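PDB 4GPS: KLLA0E02245p from Kluyveromyces lactis, which removes NAD and N7-methylguanosine caps from RNA 5' ends and also acts as a 5'-3' exoribonuclease, using a divalent metal cation. Local coordinates for residues 91-96 against 100-105; 174-179 against 383-388; 267-272 against 375-380. One frame throughout, in Å; residues are numbered along the deposited sequence.

Contact 1: residues 91-96 against 100-105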
# COMPACT_ATOMS: atom_id res chain seq x y z
N ASN A 91 2.57 -14.87 7.44
CA ASN A 91 3.00 -14.65 6.08
C ASN A 91 2.69 -15.94 5.36
O ASN A 91 2.46 -16.95 6.00
CB ASN A 91 4.47 -14.27 5.99
CG ASN A 91 5.37 -15.31 6.54
OD1 ASN A 91 5.45 -16.42 6.02
ND2 ASN A 91 6.08 -14.97 7.61
N CYS A 92 2.61 -15.89 4.03
CA CYS A 92 2.34 -17.11 3.29
C CYS A 92 2.64 -16.96 1.83
O CYS A 92 2.54 -15.86 1.27
CB CYS A 92 0.89 -17.54 3.45
SG CYS A 92 -0.29 -16.39 2.75
N SER A 93 3.04 -18.06 1.21
CA SER A 93 3.31 -18.05 -0.20
C SER A 93 2.17 -18.85 -0.83
O SER A 93 1.71 -19.87 -0.31
CB SER A 93 4.69 -18.65 -0.52
OG SER A 93 4.94 -19.80 0.25
N TYR A 94 1.68 -18.32 -1.94
CA TYR A 94 0.58 -18.94 -2.62
C TYR A 94 1.09 -19.47 -3.96
O TYR A 94 1.42 -18.68 -4.85
CB TYR A 94 -0.52 -17.87 -2.78
CG TYR A 94 -1.63 -18.23 -3.75
CD1 TYR A 94 -2.04 -19.56 -3.91
CD2 TYR A 94 -2.30 -17.24 -4.47
CE1 TYR A 94 -3.09 -19.89 -4.75
CE2 TYR A 94 -3.35 -17.56 -5.31
CZ TYR A 94 -3.73 -18.89 -5.44
OH TYR A 94 -4.81 -19.20 -6.24
N ILE A 95 1.18 -20.79 -4.08
CA ILE A 95 1.63 -21.44 -5.32
C ILE A 95 0.36 -21.56 -6.17
O ILE A 95 -0.47 -22.42 -5.90
CB ILE A 95 2.21 -22.87 -5.07
CG1 ILE A 95 2.64 -23.03 -3.60
CG2 ILE A 95 3.38 -23.15 -6.03
CD1 ILE A 95 3.78 -22.12 -3.18
N ILE A 96 0.20 -20.72 -7.19
CA ILE A 96 -1.03 -20.74 -7.98
C ILE A 96 -1.50 -22.05 -8.61
O ILE A 96 -2.70 -22.31 -8.66
CB ILE A 96 -1.01 -19.69 -9.11
CG1 ILE A 96 -0.61 -18.31 -8.58
CG2 ILE A 96 -2.39 -19.61 -9.74
CD1 ILE A 96 0.89 -18.12 -8.48
N THR A 100 -2.46 -23.92 -3.38
CA THR A 100 -1.91 -24.13 -2.05
C THR A 100 -1.32 -22.89 -1.40
O THR A 100 -0.65 -22.10 -2.06
CB THR A 100 -0.77 -25.16 -2.10
OG1 THR A 100 -1.30 -26.43 -2.49
CG2 THR A 100 -0.07 -25.27 -0.76
N LEU A 101 -1.57 -22.73 -0.11
CA LEU A 101 -1.01 -21.62 0.63
C LEU A 101 -0.06 -22.27 1.62
O LEU A 101 -0.46 -23.21 2.33
CB LEU A 101 -2.08 -20.87 1.41
CG LEU A 101 -3.13 -20.06 0.66
CD1 LEU A 101 -4.19 -19.58 1.63
CD2 LEU A 101 -2.44 -18.89 -0.04
N LEU A 102 1.19 -21.84 1.65
CA LEU A 102 2.13 -22.39 2.63
C LEU A 102 2.30 -21.27 3.65
O LEU A 102 2.76 -20.18 3.32
CB LEU A 102 3.47 -22.72 1.96
CG LEU A 102 3.32 -23.71 0.81
CD1 LEU A 102 4.68 -23.99 0.21
CD2 LEU A 102 2.69 -24.99 1.32
N TRP A 103 1.94 -21.54 4.89
CA TRP A 103 2.04 -20.53 5.92
C TRP A 103 3.34 -20.47 6.70
O TRP A 103 3.98 -21.49 6.97
CB TRP A 103 0.91 -20.67 6.95
CG TRP A 103 -0.45 -20.44 6.39
CD1 TRP A 103 -1.24 -21.35 5.77
CD2 TRP A 103 -1.15 -19.19 6.34
NE1 TRP A 103 -2.40 -20.75 5.34
CE2 TRP A 103 -2.37 -19.43 5.68
CE3 TRP A 103 -0.86 -17.89 6.79
CZ2 TRP A 103 -3.31 -18.41 5.45
CZ3 TRP A 103 -1.78 -16.89 6.57
CH2 TRP A 103 -3.00 -17.16 5.90
N ASN A 104 3.71 -19.24 7.06
CA ASN A 104 4.85 -18.95 7.90
C ASN A 104 6.15 -19.74 7.66
O ASN A 104 6.79 -19.56 6.63
CB ASN A 104 4.37 -19.05 9.36
CG ASN A 104 3.20 -18.11 9.63
OD1 ASN A 104 3.28 -16.91 9.34
ND2 ASN A 104 2.11 -18.64 10.17
N GLU A 105 6.54 -20.58 8.62
CA GLU A 105 7.79 -21.36 8.48
C GLU A 105 7.78 -22.24 7.23
O GLU A 105 8.82 -22.73 6.81
CB GLU A 105 8.04 -22.22 9.74
CG GLU A 105 6.85 -23.11 10.12
CD GLU A 105 7.16 -24.06 11.28
OE1 GLU A 105 7.45 -25.26 11.03
OE2 GLU A 105 7.12 -23.62 12.45
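Cys-92 lies against the indole of Trp-103 as their strands run antiparallel. Its CB sits over one face of the six-membered ring, offset toward the rim, and its SG is over that face too, 4.2 Å from the centroid and 13° off the ring normal. This sulfur-aromatic contact depends on the cysteine's first torsion (chi1 65°), which holds SG between the backbone N and the carbonyl carbon. Cysteine suits the place because a small, polarisable thiol can sit directly over the indole.

Beside them, Leu-101 sends CD2 to within 3.5 Å of Tyr-94 CB. The tyrosine ring swings out with CG anti to its own N, and its edge, near the ring plane, meets Thr-100 O at CD1. Helix 156-167 covers this apolar side: Ile-159 touches Tyr-94 and Leu-101, while Arg-166 makes a cation-pi contact with Trp-103.

On the other face, Ile-95 CD1 reaches Leu-102 CD1 at 4.0 Å, and Ser-93 OG, which bonds to Arg-108 N, rests beside Leu-102 CB. Between the faces, Ser-93 and Leu-102 exchange two backbone hydrogen bonds, Leu-102 N to Ser-93 O measuring 2.8 Å, and Ile-95 N donates to Thr-100 O.

At the far end the side chain of Asn-104 replaces a backbone acceptor: Asn-91 N donates to its OD1 at 2.9 Å, and Asn-104 N returns a bond to Asn-91 O. The two amide planes stand 78° apart; Asn-91 OD1 is held by Ser-107 OG, and Asn-104 ND2 by His-90 ND1. Asparagine suits both sites because its amide can donate and accept at once. Strands 86-95 and 100-103 form a beta hairpin, which strand 86-95 joins to strand 259-268 of the RAI1-like nuclease fold.

Contact 2: residues 174-179 against 383-388; sequences EKTTFV and VLKQNL
Phe-178 and Thr-176 project from one side of strand 176-181 against Leu-384 and Lys-385 of helix 370-393, an alpha-on-beta packing within the RAI1-like PD-(D/E)XK nuclease fold. The short segments cross at 107°, with their axes 10.3 Å apart, a separation bridged mostly by side chains.

The closely packed part takes in the phenylalanine and the lysine's methylenes. Phe-178 CZ approaches Lys-385 CB at 3.8 Å, so the lysine's first methylene meets the ring edge near its plane, and the backbone N of Lys-385 faces the same edge. Leu-384 CB comes obliquely to Phe-178 CZ at 4.3 Å. Phe-381 meets the ring edge-to-face, and Ile-212 and Met-202 enclose it further; phenylalanine suits this buried position because the flat ring can put its edge to the helix while other apolar side chains surround it. Lys-385 leaves its helix with CG anti to the backbone N (chi1 -169°), then bends at chi2 and chi3, laying its aliphatic middle across Thr-176; Lys-385 CG is 3.6 Å from Thr-176 CB, and the threonine's methyl, CG2, joins the same packing.

The looser, more polar part begins at the ammonium group. Lysine serves both environments, since beyond its packed methylenes NZ reaches a salt bridge with Glu-272. A charge in so buried a residue would probably be costly without that carboxylate. The threonine's hydroxyl packs on Lys-385 CD and faces a single water. That water accepts from Lys-385 NZ at 2.9 Å and makes a weak, longer bond of 3.4 Å with Thr-176 OG1.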
# COMPACT_ATOMS: atom_id res chain seq x y z
N GLU A 174 -11.73 -5.27 22.27
CA GLU A 174 -12.13 -3.95 22.75
C GLU A 174 -12.08 -2.87 21.66
O GLU A 174 -12.37 -1.70 21.94
CB GLU A 174 -11.20 -3.55 23.89
CG GLU A 174 -11.85 -2.79 24.98
CD GLU A 174 -11.98 -3.63 26.21
OE1 GLU A 174 -10.95 -3.90 26.86
OE2 GLU A 174 -13.11 -4.03 26.50
N LYS A 175 -11.69 -3.26 20.45
CA LYS A 175 -11.60 -2.32 19.33
C LYS A 175 -12.28 -2.86 18.08
O LYS A 175 -12.61 -4.04 18.01
CB LYS A 175 -10.13 -2.03 19.02
CG LYS A 175 -9.40 -1.41 20.20
CD LYS A 175 -7.90 -1.35 20.01
CE LYS A 175 -7.53 -0.18 19.16
NZ LYS A 175 -6.03 -0.09 19.08
N THR A 176 -12.54 -1.99 17.12
CA THR A 176 -13.11 -2.45 15.84
C THR A 176 -11.87 -2.65 14.95
O THR A 176 -10.99 -1.79 14.89
CB THR A 176 -14.00 -1.36 15.19
OG1 THR A 176 -15.16 -1.13 16.00
CG2 THR A 176 -14.46 -1.80 13.80
N THR A 177 -11.77 -3.80 14.29
CA THR A 177 -10.63 -4.03 13.41
C THR A 177 -11.10 -3.99 11.97
O THR A 177 -12.11 -4.61 11.66
CB THR A 177 -9.99 -5.44 13.65
OG1 THR A 177 -9.56 -5.56 15.01
CG2 THR A 177 -8.78 -5.63 12.75
N PHE A 178 -10.45 -3.21 11.10
CA PHE A 178 -10.82 -3.24 9.67
C PHE A 178 -9.86 -4.26 9.08
O PHE A 178 -8.65 -4.22 9.38
CB PHE A 178 -10.60 -1.91 8.94
CG PHE A 178 -11.60 -0.85 9.30
CD1 PHE A 178 -11.49 -0.14 10.50
CD2 PHE A 178 -12.62 -0.52 8.42
CE1 PHE A 178 -12.38 0.88 10.82
CE2 PHE A 178 -13.52 0.49 8.73
CZ PHE A 178 -13.40 1.20 9.94
N VAL A 179 -10.40 -5.19 8.29
CA VAL A 179 -9.64 -6.28 7.65
C VAL A 179 -9.58 -5.99 6.15
O VAL A 179 -10.60 -5.87 5.50
CB VAL A 179 -10.38 -7.61 7.90
CG1 VAL A 179 -9.59 -8.80 7.35
CG2 VAL A 179 -10.62 -7.75 9.41
N VAL A 383 -14.66 8.14 11.10
CA VAL A 383 -15.97 8.42 10.54
C VAL A 383 -16.59 7.10 10.00
O VAL A 383 -17.75 6.77 10.32
CB VAL A 383 -15.86 9.52 9.45
CG1 VAL A 383 -17.15 9.64 8.67
CG2 VAL A 383 -15.48 10.85 10.11
N LEU A 384 -15.82 6.34 9.21
CA LEU A 384 -16.30 5.07 8.65
C LEU A 384 -16.70 4.04 9.73
O LEU A 384 -17.72 3.36 9.59
CB LEU A 384 -15.24 4.44 7.75
CG LEU A 384 -14.99 5.12 6.41
CD1 LEU A 384 -13.71 4.62 5.80
CD2 LEU A 384 -16.17 4.85 5.48
N LYS A 385 -15.91 3.95 10.79
CA LYS A 385 -16.21 2.99 11.84
C LYS A 385 -17.51 3.31 12.57
O LYS A 385 -18.39 2.46 12.68
CB LYS A 385 -15.07 2.92 12.84
CG LYS A 385 -15.22 1.77 13.80
CD LYS A 385 -15.85 2.19 15.09
CE LYS A 385 -14.85 2.89 15.97
NZ LYS A 385 -15.40 3.05 17.34
N GLN A 386 -17.63 4.54 13.06
CA GLN A 386 -18.82 4.99 13.77
C GLN A 386 -20.09 4.83 12.93
O GLN A 386 -21.11 4.32 13.41
CB GLN A 386 -18.67 6.46 14.21
CG GLN A 386 -17.79 6.64 15.46
CD GLN A 386 -18.28 5.82 16.65
OE1 GLN A 386 -19.25 6.19 17.32
NE2 GLN A 386 -17.63 4.67 16.91
N ASN A 387 -20.00 5.25 11.67
CA ASN A 387 -21.14 5.18 10.80
C ASN A 387 -21.49 3.79 10.26
O ASN A 387 -22.69 3.45 10.13
CB ASN A 387 -20.98 6.21 9.68
CG ASN A 387 -21.27 7.62 10.16
OD1 ASN A 387 -22.39 7.93 10.54
ND2 ASN A 387 -20.26 8.48 10.15
N LEU A 388 -20.50 2.95 9.96
CA LEU A 388 -20.90 1.63 9.48
C LEU A 388 -21.51 0.86 10.64
O LEU A 388 -22.44 0.08 10.44
CB LEU A 388 -19.72 0.85 8.88
CG LEU A 388 -19.29 1.44 7.54
CD1 LEU A 388 -17.94 0.96 7.16
CD2 LEU A 388 -20.29 1.05 6.49
O HOH W 1 -14.86 0.62 18.89

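Contact 3: residues 267-272 against 375-380; sequences GSLNDE and DWFQHI
Leu-269 and Gln-378 meet where strand 259-268 gives way to the turn leading into strand 273-285; this beta-hairpin connection packs against the long helix 370-393 of the RAI1-like nuclease fold. The leucine points toward the helix, and two neighbouring helical residues receive it in different ways.

Phe-377 presents a ring face to Leu-269 CD2. The two side chains approach from opposite directions, the phenylalanine extending with CG anti to the backbone N, although the modelled closeness of methyl and ring is doubtful in detail. The pairing suits a buried apolar site: a branched leucine offers methyls to two partners, and a flat ring can receive one of them. Phe-381, one helical turn on, meets the Phe-377 ring and also touches Leu-269, while Ile-189 of helix 182-190 packs on Phe-377 as well.

Gln-378 instead slides past Leu-269 in the opposite direction. Its chain bends at chi2 (-62°), turning the amide back toward the loop, and Leu-269 CD1 lies 3.5 Å from Gln-378 NE2. Glutamine fits here because its length spans the gap from the helix while its amide supplies an N-H to a carbonyl of the turn. Replacing it with an alanine would probably leave Leu-269 O without this donor and open a gap beside the leucine's CD1 methyl.

The hydrogen bond itself is fairly straight, with an N-H...O angle of 156°. Gln-378 NE2 donates to Leu-269 O at 3.0 Å. The donor is tilted 23° from the carbonyl plane, whereas Leu-269 O lies in the amide plane of Gln-378.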
# COMPACT_ATOMS: atom_id res chain seq x y z
N GLY A 267 -1.88 -3.57 13.16
CA GLY A 267 -1.44 -2.32 13.70
C GLY A 267 -2.59 -1.55 14.28
O GLY A 267 -3.76 -1.79 13.96
N SER A 268 -2.25 -0.59 15.13
CA SER A 268 -3.26 0.21 15.80
C SER A 268 -3.32 1.57 15.13
O SER A 268 -2.29 2.18 14.81
CB SER A 268 -2.88 0.36 17.28
OG SER A 268 -3.91 1.00 17.99
N LEU A 269 -4.54 2.03 14.89
CA LEU A 269 -4.74 3.31 14.26
C LEU A 269 -5.32 4.28 15.29
O LEU A 269 -4.97 5.48 15.31
CB LEU A 269 -5.68 3.10 13.06
CG LEU A 269 -6.77 3.98 12.43
CD1 LEU A 269 -6.79 5.39 12.90
CD2 LEU A 269 -6.55 3.93 10.95
N ASN A 270 -6.14 3.73 16.18
CA ASN A 270 -6.87 4.45 17.22
C ASN A 270 -6.97 3.71 18.52
O ASN A 270 -6.61 2.56 18.63
CB ASN A 270 -8.35 4.61 16.83
CG ASN A 270 -8.62 5.92 16.31
OD1 ASN A 270 -7.70 6.71 16.16
ND2 ASN A 270 -9.87 6.19 16.01
N ASP A 271 -7.57 4.40 19.47
CA ASP A 271 -7.85 3.79 20.74
C ASP A 271 -9.10 2.94 20.51
O ASP A 271 -9.48 2.16 21.36
CB ASP A 271 -8.11 4.87 21.78
CG ASP A 271 -6.84 5.28 22.50
OD1 ASP A 271 -6.86 6.33 23.18
OD2 ASP A 271 -5.82 4.55 22.40
N GLU A 272 -9.72 3.09 19.33
CA GLU A 272 -10.93 2.32 19.03
C GLU A 272 -10.79 1.45 17.78
O GLU A 272 -11.60 0.55 17.54
CB GLU A 272 -12.11 3.28 18.82
CG GLU A 272 -12.52 4.10 20.03
CD GLU A 272 -13.48 5.22 19.67
OE1 GLU A 272 -14.35 5.02 18.79
OE2 GLU A 272 -13.39 6.31 20.27
N ASP A 375 -3.41 12.84 8.69
CA ASP A 375 -4.57 13.40 9.39
C ASP A 375 -5.87 12.88 8.78
O ASP A 375 -6.81 12.50 9.51
CB ASP A 375 -4.59 14.94 9.33
CG ASP A 375 -3.47 15.58 10.15
OD1 ASP A 375 -3.01 15.00 11.17
OD2 ASP A 375 -3.07 16.70 9.77
N TRP A 376 -5.92 12.85 7.44
CA TRP A 376 -7.08 12.35 6.71
C TRP A 376 -7.35 10.89 7.11
O TRP A 376 -8.50 10.50 7.33
CB TRP A 376 -6.80 12.41 5.21
CG TRP A 376 -7.78 11.61 4.42
CD1 TRP A 376 -7.54 10.45 3.75
CD2 TRP A 376 -9.18 11.91 4.21
NE1 TRP A 376 -8.68 10.01 3.14
CE2 TRP A 376 -9.71 10.88 3.40
CE3 TRP A 376 -10.04 12.95 4.64
CZ2 TRP A 376 -11.06 10.85 3.00
CZ3 TRP A 376 -11.37 12.91 4.24
CH2 TRP A 376 -11.87 11.87 3.43
N PHE A 377 -6.27 10.11 7.17
CA PHE A 377 -6.30 8.71 7.56
C PHE A 377 -7.03 8.53 8.90
O PHE A 377 -7.95 7.72 9.01
CB PHE A 377 -4.86 8.19 7.68
CG PHE A 377 -4.75 6.79 8.18
CD1 PHE A 377 -3.90 6.49 9.23
CD2 PHE A 377 -5.40 5.75 7.53
CE1 PHE A 377 -3.69 5.16 9.61
CE2 PHE A 377 -5.20 4.42 7.89
CZ PHE A 377 -4.33 4.12 8.92
N GLN A 378 -6.58 9.28 9.91
CA GLN A 378 -7.16 9.27 11.26
C GLN A 378 -8.62 9.64 11.21
O GLN A 378 -9.42 9.06 11.94
CB GLN A 378 -6.45 10.29 12.16
CG GLN A 378 -5.07 9.84 12.68
CD GLN A 378 -5.16 8.59 13.56
OE1 GLN A 378 -6.07 8.47 14.39
NE2 GLN A 378 -4.22 7.66 13.39
N HIS A 379 -8.95 10.61 10.35
CA HIS A 379 -10.33 11.09 10.22
C HIS A 379 -11.36 10.14 9.62
O HIS A 379 -12.27 9.73 10.34
CB HIS A 379 -10.40 12.42 9.45
CG HIS A 379 -11.78 13.01 9.39
ND1 HIS A 379 -12.34 13.70 10.44
CD2 HIS A 379 -12.72 12.98 8.42
CE1 HIS A 379 -13.57 14.08 10.12
NE2 HIS A 379 -13.82 13.65 8.90
N ILE A 380 -11.25 9.79 8.33
CA ILE A 380 -12.27 8.92 7.71
C ILE A 380 -12.35 7.58 8.34
O ILE A 380 -13.42 6.99 8.31
CB ILE A 380 -12.12 8.59 6.17
CG1 ILE A 380 -10.73 8.93 5.71
CG2 ILE A 380 -13.30 9.16 5.36
CD1 ILE A 380 -9.84 7.81 5.97

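How the contacts relate
Contacts 2 and 3 are close neighbours, their centres about 10 Å apart, and both rest on helix 370-393. They are joined directly: Lys-385 NZ of contact 2 forms a salt bridge of 2.7 Å with Glu-272 OE1 of contact 3, and Thr-176 N probably hydrogen-bonds to Glu-272 O. Along the chain, contact 3 is nested inside the loop closed by contact 2. Contact 1 stands apart, about 29 and 30 Å from them between centres, yet its strand 86-95 neighbours strand 259-268, which leads into contact 3. Contact 1 lies nearest the probable substrate site: the side chain of Tyr-94 is about 9 Å from that of Glu-280, a probable substrate-binding residue, whereas contacts 2 and 3 lie away from the known sites.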